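PDB 2YR1: 3-dehydroquinate dehydratase from Geobacillus kaustophilus, which probably catalyses the cis-dehydration of 3-dehydroquinate to 3-dehydroshikimate through a Schiff base, the third step of the chorismate pathway. Local coordinates for residues I13-G16 with P20-C23; A129-M134 with V140-S145; A160-A165 with I201-M206. All coordinates share one frame; numbering follows the deposited sequence.

Interaction 1 (I13-G16 with P20-C23); sequences IWIG and PCIC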
loop_
_atom_site.group_PDB
_atom_site.type_symbol
_atom_site.label_atom_id
_atom_site.label_comp_id
_atom_site.label_asym_id
_atom_site.label_seq_id
_atom_site.Cartn_x
_atom_site.Cartn_y
_atom_site.Cartn_z
ATOM N N ILE A 13 6.925 24.603 5.275
ATOM C CA ILE A 13 6.336 23.295 5.010
ATOM C C ILE A 13 6.032 22.586 6.336
ATOM O O ILE A 13 6.818 22.668 7.291
ATOM C CB ILE A 13 7.309 22.404 4.163
ATOM C CG1 ILE A 13 6.524 21.527 3.190
ATOM C CG2 ILE A 13 8.149 21.517 5.070
ATOM C CD1 ILE A 13 5.976 22.279 2.012
ATOM N N TRP A 14 4.892 21.898 6.394
ATOM C CA TRP A 14 4.523 21.145 7.590
ATOM C C TRP A 14 4.888 19.669 7.392
ATOM O O TRP A 14 4.629 19.109 6.334
ATOM C CB TRP A 14 3.017 21.235 7.851
ATOM C CG TRP A 14 2.571 22.495 8.515
ATOM C CD1 TRP A 14 2.035 23.600 7.914
ATOM C CD2 TRP A 14 2.650 22.793 9.910
ATOM N NE1 TRP A 14 1.775 24.564 8.851
ATOM C CE2 TRP A 14 2.144 24.100 10.086
ATOM C CE3 TRP A 14 3.104 22.087 11.032
ATOM C CZ2 TRP A 14 2.078 24.719 11.342
ATOM C CZ3 TRP A 14 3.039 22.699 12.279
ATOM C CH2 TRP A 14 2.527 24.006 12.421
ATOM N N ILE A 15 5.502 19.053 8.403
ATOM C CA ILE A 15 5.857 17.624 8.352
ATOM C C ILE A 15 5.082 16.940 9.477
ATOM O O ILE A 15 5.233 17.293 10.662
ATOM C CB ILE A 15 7.360 17.350 8.623
ATOM C CG1 ILE A 15 8.240 17.988 7.547
ATOM C CG2 ILE A 15 7.612 15.838 8.656
ATOM C CD1 ILE A 15 9.702 17.974 7.930
ATOM N N GLY A 16 4.266 15.961 9.116
ATOM C CA GLY A 16 3.490 15.253 10.120
ATOM C C GLY A 16 2.023 15.664 10.112
ATOM O O GLY A 16 1.247 15.202 10.935
ATOM N N PRO A 20 1.541 14.062 3.104
ATOM C CA PRO A 20 2.846 13.440 3.322
ATOM C C PRO A 20 3.910 14.319 2.619
ATOM O O PRO A 20 3.614 14.986 1.631
ATOM C CB PRO A 20 2.689 12.034 2.707
ATOM C CG PRO A 20 1.416 12.064 1.906
ATOM C CD PRO A 20 0.550 13.117 2.553
ATOM N N CYS A 21 5.124 14.383 3.153
ATOM C CA CYS A 21 6.167 15.185 2.500
ATOM C C CYS A 21 7.073 14.324 1.645
ATOM O O CYS A 21 7.400 13.197 2.015
ATOM C CB CYS A 21 7.019 15.919 3.531
ATOM S SG CYS A 21 6.102 17.169 4.384
ATOM N N ILE A 22 7.460 14.853 0.490
ATOM C CA ILE A 22 8.345 14.139 -0.409
ATOM C C ILE A 22 9.745 14.738 -0.318
ATOM O O ILE A 22 9.934 15.940 -0.567
ATOM C CB ILE A 22 7.890 14.251 -1.883
ATOM C CG1 ILE A 22 6.484 13.677 -2.053
ATOM C CG2 ILE A 22 8.867 13.522 -2.758
ATOM C CD1 ILE A 22 5.918 13.795 -3.461
ATOM N N CYS A 23 10.717 13.908 0.037
ATOM C CA CYS A 23 12.109 14.352 0.114
ATOM C C CYS A 23 12.913 13.780 -1.073
ATOM O O CYS A 23 12.825 12.588 -1.370
ATOM C CB CYS A 23 12.754 13.875 1.420
ATOM S SG CYS A 23 14.496 14.404 1.572
#
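Ile15 and Cys21 are the residues whose backbones come nearest across this contact, their CA atoms 6.3 Å apart, and no backbone hydrogen bond joins 13-16 to 20-23. The two strands belong to different sheets: 13-15 pairs antiparallel with 8-10, whereas 21-26 is a parallel strand of the (βα)8 (TIM) barrel typical of type I dehydroquinases, hydrogen-bonded to the strands that flank it. The short hairpin sheet lies across the start of the barrel strand, near the N-terminal end of the barrel.

The contact depends on one side chain. Cys21 directs its CB toward the hairpin, and its SG lies 3.1 Å from Trp14 O, a close polar approach. The same sulfur rests 3.9 Å from Ile15 CG1. With chi1 at -63°, this branch of Ile15 stands beside its own backbone N, anti to the carbonyl carbon, which brings it to the sulfur. A small, weakly polar thiol suits a buried place that borders both a carbonyl and a methylene. Ile15, a branched apolar residue, also packs on Leu48 and Val226 of the neighbouring barrel strands, while the Trp14 indole turns away to the exposed side.

Interaction 2 (A129-M134 with V140-S145); sequences ADVRRM and VWLVVS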
loop_
_atom_site.group_PDB
_atom_site.type_symbol
_atom_site.label_atom_id
_atom_site.label_comp_id
_atom_site.label_asym_id
_atom_site.label_seq_id
_atom_site.Cartn_x
_atom_site.Cartn_y
_atom_site.Cartn_z
ATOM N N ALA A 129 24.168 13.701 22.038
ATOM C CA ALA A 129 23.974 14.915 22.822
ATOM C C ALA A 129 24.803 16.017 22.172
ATOM O O ALA A 129 24.322 17.130 21.947
ATOM C CB ALA A 129 24.429 14.690 24.261
ATOM N N ASP A 130 26.049 15.682 21.856
ATOM C CA ASP A 130 26.973 16.610 21.213
ATOM C C ASP A 130 26.298 17.255 20.007
ATOM O O ASP A 130 26.164 18.475 19.934
ATOM C CB ASP A 130 28.226 15.863 20.758
ATOM C CG ASP A 130 29.430 16.774 20.614
ATOM O OD1 ASP A 130 29.277 17.889 20.070
ATOM O OD2 ASP A 130 30.531 16.361 21.042
ATOM N N VAL A 131 25.864 16.438 19.055
ATOM C CA VAL A 131 25.198 16.983 17.875
ATOM C C VAL A 131 23.858 17.612 18.258
ATOM O O VAL A 131 23.425 18.602 17.662
ATOM C CB VAL A 131 24.977 15.896 16.811
ATOM C CG1 VAL A 131 23.946 16.362 15.804
ATOM C CG2 VAL A 131 26.295 15.600 16.105
ATOM N N ARG A 132 23.217 17.046 19.272
ATOM C CA ARG A 132 21.940 17.553 19.748
ATOM C C ARG A 132 22.026 19.052 20.072
ATOM O O ARG A 132 21.261 19.861 19.548
ATOM C CB ARG A 132 21.511 16.780 21.001
ATOM C CG ARG A 132 20.032 16.875 21.372
ATOM C CD ARG A 132 19.355 18.053 20.715
ATOM N NE ARG A 132 18.235 17.619 19.895
ATOM C CZ ARG A 132 17.660 18.355 18.948
ATOM N NH1 ARG A 132 18.107 19.573 18.681
ATOM N NH2 ARG A 132 16.617 17.873 18.286
ATOM N N ARG A 133 22.953 19.438 20.937
ATOM C CA ARG A 133 23.043 20.844 21.286
ATOM C C ARG A 133 23.575 21.675 20.142
ATOM O O ARG A 133 23.175 22.816 19.940
ATOM C CB ARG A 133 23.858 21.011 22.572
ATOM C CG ARG A 133 23.051 20.528 23.795
ATOM C CD ARG A 133 21.537 20.753 23.534
ATOM N NE ARG A 133 20.644 20.164 24.531
ATOM C CZ ARG A 133 19.375 19.836 24.286
ATOM N NH1 ARG A 133 18.860 20.036 23.079
ATOM N NH2 ARG A 133 18.621 19.312 25.243
ATOM N N MET A 134 24.441 21.064 19.356
ATOM C CA MET A 134 25.019 21.712 18.207
ATOM C C MET A 134 23.885 22.166 17.290
ATOM O O MET A 134 23.906 23.272 16.749
ATOM C CB MET A 134 25.914 20.696 17.508
ATOM C CG MET A 134 26.722 21.198 16.355
ATOM S SD MET A 134 27.338 19.741 15.483
ATOM C CE MET A 134 28.557 19.110 16.665
ATOM N N VAL A 140 18.318 24.197 14.180
ATOM C CA VAL A 140 18.315 23.146 13.170
ATOM C C VAL A 140 17.607 21.914 13.728
ATOM O O VAL A 140 17.868 21.497 14.847
ATOM C CB VAL A 140 19.748 22.732 12.771
ATOM C CG1 VAL A 140 19.690 21.659 11.710
ATOM C CG2 VAL A 140 20.530 23.943 12.259
ATOM N N TRP A 141 16.711 21.340 12.940
ATOM C CA TRP A 141 15.980 20.154 13.363
ATOM C C TRP A 141 16.878 18.936 13.341
ATOM O O TRP A 141 17.772 18.826 12.509
ATOM C CB TRP A 141 14.779 19.928 12.465
ATOM C CG TRP A 141 13.813 21.064 12.522
ATOM C CD1 TRP A 141 13.707 22.099 11.643
ATOM C CD2 TRP A 141 12.791 21.263 13.505
ATOM N NE1 TRP A 141 12.674 22.925 12.008
ATOM C CE2 TRP A 141 12.094 22.433 13.149
ATOM C CE3 TRP A 141 12.397 20.561 14.652
ATOM C CZ2 TRP A 141 11.017 22.922 13.899
ATOM C CZ3 TRP A 141 11.327 21.045 15.399
ATOM C CH2 TRP A 141 10.648 22.217 15.015
ATOM N N LEU A 142 16.642 18.022 14.273
ATOM C CA LEU A 142 17.454 16.831 14.354
ATOM C C LEU A 142 16.685 15.568 14.027
ATOM O O LEU A 142 15.693 15.238 14.683
ATOM C CB LEU A 142 18.075 16.690 15.745
ATOM C CG LEU A 142 18.968 15.452 15.900
ATOM C CD1 LEU A 142 20.153 15.603 14.972
ATOM C CD2 LEU A 142 19.430 15.294 17.341
ATOM N N VAL A 143 17.161 14.878 12.997
ATOM C CA VAL A 143 16.594 13.613 12.574
ATOM C C VAL A 143 17.557 12.545 13.101
ATOM O O VAL A 143 18.750 12.587 12.800
ATOM C CB VAL A 143 16.535 13.514 11.011
ATOM C CG1 VAL A 143 16.044 12.133 10.586
ATOM C CG2 VAL A 143 15.630 14.589 10.451
ATOM N N VAL A 144 17.078 11.612 13.912
ATOM C CA VAL A 144 17.946 10.554 14.380
ATOM C C VAL A 144 17.514 9.290 13.681
ATOM O O VAL A 144 16.362 8.847 13.811
ATOM C CB VAL A 144 17.889 10.363 15.878
ATOM C CG1 VAL A 144 18.826 9.198 16.284
ATOM C CG2 VAL A 144 18.335 11.669 16.562
ATOM N N SER A 145 18.451 8.689 12.957
ATOM C CA SER A 145 18.138 7.521 12.169
ATOM C C SER A 145 18.923 6.252 12.414
ATOM O O SER A 145 19.930 6.226 13.129
ATOM C CB SER A 145 18.241 7.894 10.690
ATOM O OG SER A 145 19.541 8.356 10.361
#
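The backbones of helical segment 129-134 and segment 140-145 are nearest at Arg132 and Leu142, whose CA atoms are 7.1 Å apart. Leu142 directs its CB toward the helix and meets two consecutive helix residues with different branches. Its CD1 lies 4.0 Å from Val131 CG1, the two side chains crossing at about a right angle. Between the beta-branched valine and the leucine the contact is purely hydrocarbon.

The guanidinium of Arg132 lies with one face over Leu142 CB, which is 3.2 Å from NH2 and 3.6 Å from CZ, while Leu142 CD2 comes within 3.7 Å of NE. Bends at chi2 and chi3 fold the long chain back to the strand, where an arginine can offer a flat face to a leucine and its N-H groups to acceptors. NH2 forms a salt bridge with Asp171 OD2 and a hydrogen bond with Gly169 O. Asp171 OD2 also accepts the backbone N-H of Leu142, so one carboxylate oxygen ties the arginine to the strand and probably offsets its buried charge. This is the helix-to-strand packing of a beta-alpha-beta unit, in which helix 127-137 links strands 117-121 and 141-148 of the TIM barrel.

Interaction 3 (A160-A165 with I201-M206); sequences ADMRQA and IPLITM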
loop_
_atom_site.group_PDB
_atom_site.type_symbol
_atom_site.label_atom_id
_atom_site.label_comp_id
_atom_site.label_asym_id
_atom_site.label_seq_id
_atom_site.Cartn_x
_atom_site.Cartn_y
_atom_site.Cartn_z
ATOM N N ALA A 160 11.974 -0.236 19.458
ATOM C CA ALA A 160 12.971 0.213 20.424
ATOM C C ALA A 160 13.879 1.297 19.831
ATOM O O ALA A 160 14.171 2.298 20.494
ATOM C CB ALA A 160 13.809 -0.975 20.907
ATOM N N ASP A 161 14.313 1.116 18.580
ATOM C CA ASP A 161 15.152 2.120 17.916
ATOM C C ASP A 161 14.494 3.487 17.893
ATOM O O ASP A 161 15.123 4.493 18.199
ATOM C CB ASP A 161 15.463 1.735 16.455
ATOM C CG ASP A 161 16.454 0.596 16.344
ATOM O OD1 ASP A 161 17.381 0.503 17.184
ATOM O OD2 ASP A 161 16.316 -0.200 15.391
ATOM N N MET A 162 13.220 3.525 17.516
ATOM C CA MET A 162 12.510 4.784 17.433
ATOM C C MET A 162 12.253 5.378 18.820
ATOM O O MET A 162 12.281 6.589 18.996
ATOM C CB MET A 162 11.193 4.602 16.662
ATOM C CG MET A 162 11.403 4.469 15.155
ATOM S SD MET A 162 9.916 4.223 14.179
ATOM C CE MET A 162 9.593 2.446 14.434
ATOM N N ARG A 163 11.994 4.531 19.804
ATOM C CA ARG A 163 11.761 5.050 21.143
ATOM C C ARG A 163 13.035 5.717 21.646
ATOM O O ARG A 163 12.983 6.787 22.237
ATOM C CB ARG A 163 11.341 3.928 22.099
ATOM C CG ARG A 163 9.949 3.380 21.831
ATOM C CD ARG A 163 9.253 3.023 23.132
ATOM N NE ARG A 163 9.826 1.833 23.744
ATOM C CZ ARG A 163 9.960 1.657 25.058
ATOM N NH1 ARG A 163 9.563 2.603 25.899
ATOM N NH2 ARG A 163 10.489 0.536 25.529
ATOM N N GLN A 164 14.177 5.086 21.381
ATOM C CA GLN A 164 15.474 5.596 21.820
ATOM C C GLN A 164 15.832 6.902 21.104
ATOM O O GLN A 164 16.382 7.827 21.711
ATOM C CB GLN A 164 16.553 4.539 21.568
ATOM C CG GLN A 164 17.783 4.671 22.448
ATOM C CD GLN A 164 17.555 4.108 23.836
ATOM O OE1 GLN A 164 16.748 4.628 24.608
ATOM N NE2 GLN A 164 18.256 3.028 24.154
ATOM N N ALA A 165 15.532 6.971 19.811
ATOM C CA ALA A 165 15.820 8.170 19.043
ATOM C C ALA A 165 15.127 9.348 19.735
ATOM O O ALA A 165 15.726 10.404 19.933
ATOM C CB ALA A 165 15.316 8.013 17.618
ATOM N N ILE A 201 6.848 12.633 18.521
ATOM C CA ILE A 201 7.470 13.287 17.362
ATOM C C ILE A 201 7.195 12.536 16.043
ATOM O O ILE A 201 6.776 11.380 16.063
ATOM C CB ILE A 201 9.000 13.377 17.548
ATOM C CG1 ILE A 201 9.586 11.963 17.607
ATOM C CG2 ILE A 201 9.339 14.143 18.833
ATOM C CD1 ILE A 201 11.134 11.906 17.643
ATOM N N PRO A 202 7.404 13.203 14.895
ATOM C CA PRO A 202 7.183 12.587 13.574
ATOM C C PRO A 202 8.124 11.402 13.357
ATOM O O PRO A 202 9.204 11.339 13.943
ATOM C CB PRO A 202 7.476 13.733 12.595
ATOM C CG PRO A 202 7.026 14.957 13.396
ATOM C CD PRO A 202 7.619 14.664 14.761
ATOM N N LEU A 203 7.711 10.486 12.489
ATOM C CA LEU A 203 8.462 9.281 12.166
ATOM C C LEU A 203 8.701 9.191 10.655
ATOM O O LEU A 203 7.862 9.622 9.857
ATOM C CB LEU A 203 7.633 8.063 12.580
ATOM C CG LEU A 203 7.786 7.315 13.898
ATOM C CD1 LEU A 203 8.321 8.210 14.989
ATOM C CD2 LEU A 203 6.444 6.705 14.252
ATOM N N ILE A 204 9.845 8.641 10.269
ATOM C CA ILE A 204 10.153 8.426 8.849
ATOM C C ILE A 204 10.586 6.994 8.762
ATOM O O ILE A 204 11.602 6.616 9.349
ATOM C CB ILE A 204 11.321 9.272 8.332
ATOM C CG1 ILE A 204 11.029 10.757 8.517
ATOM C CG2 ILE A 204 11.575 8.971 6.836
ATOM C CD1 ILE A 204 12.239 11.631 8.178
ATOM N N THR A 205 9.824 6.181 8.039
ATOM C CA THR A 205 10.188 4.783 7.903
ATOM C C THR A 205 10.061 4.352 6.453
ATOM O O THR A 205 9.321 4.961 5.664
ATOM C CB THR A 205 9.277 3.839 8.742
ATOM O OG1 THR A 205 7.955 3.854 8.205
ATOM C CG2 THR A 205 9.248 4.238 10.226
ATOM N N MET A 206 10.795 3.300 6.108
ATOM C CA MET A 206 10.748 2.736 4.765
ATOM C C MET A 206 11.394 1.357 4.695
ATOM O O MET A 206 12.284 1.021 5.488
ATOM C CB MET A 206 11.445 3.657 3.736
ATOM C CG MET A 206 12.905 3.980 4.043
ATOM S SD MET A 206 13.065 5.420 5.136
ATOM C CE MET A 206 13.014 6.780 3.969
#
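Met162 SD touches two residues of the strand segment: Leu203 CG at 3.8 Å and Thr205 CG2 at 4.0 Å. Leu203 and Thr205 are two apart in the strand, so both meet the methionine from the same side of the sheet, and each side chain crosses it at about a right angle. A long, flexible thioether suits this place: Met162 spans the distance between backbones, its CA 8.0 Å from that of Leu203. Its chain runs extended through chi2 (179°), then bends at chi3, the CG-SD bond, which turns CE aside.

Leu203 meets the sulfur with its branch point, CG, whereas Thr205 is amphipathic: its methyl, anti to the carbonyl carbon, faces the sulfur and its hydroxyl serves a second partner. OG1 is hydrogen-bonded to Thr192 OG1 of helix 182-198, which satisfies this buried polar group and fixes the rotation of the side chain.

Farther out, Ala195 of the same helix packs on both Met162 and Leu203, and Val175 of strand 172-177 on Met162 and Thr205. In this layer between barrel and helices, Met162 carries the contact from helix 155-167, past Val175, to strand 203-207 alongside helix 182-198.

In the fold
From the N terminus, interaction 1 comes first and closes a short loop, with three residues between the segments, setting the hairpin strand 13-15 against the first barrel strand, 21-26. Interaction 2 follows with five intervening residues, bringing helix 127-137 onto the strand that comes after it, 141-148. Interaction 3 spans 35 residues, including strand 172-177 and helix 182-198, before helix 155-167 meets strand 203-207. The three are in series along the chain, none enclosing or crossing another, yet all reach the barrel sheet. In space, interactions 1 and 3 touch where Ile15 O meets Pro202 CG, and interactions 2 and 3 where Val144 packs on Ala165.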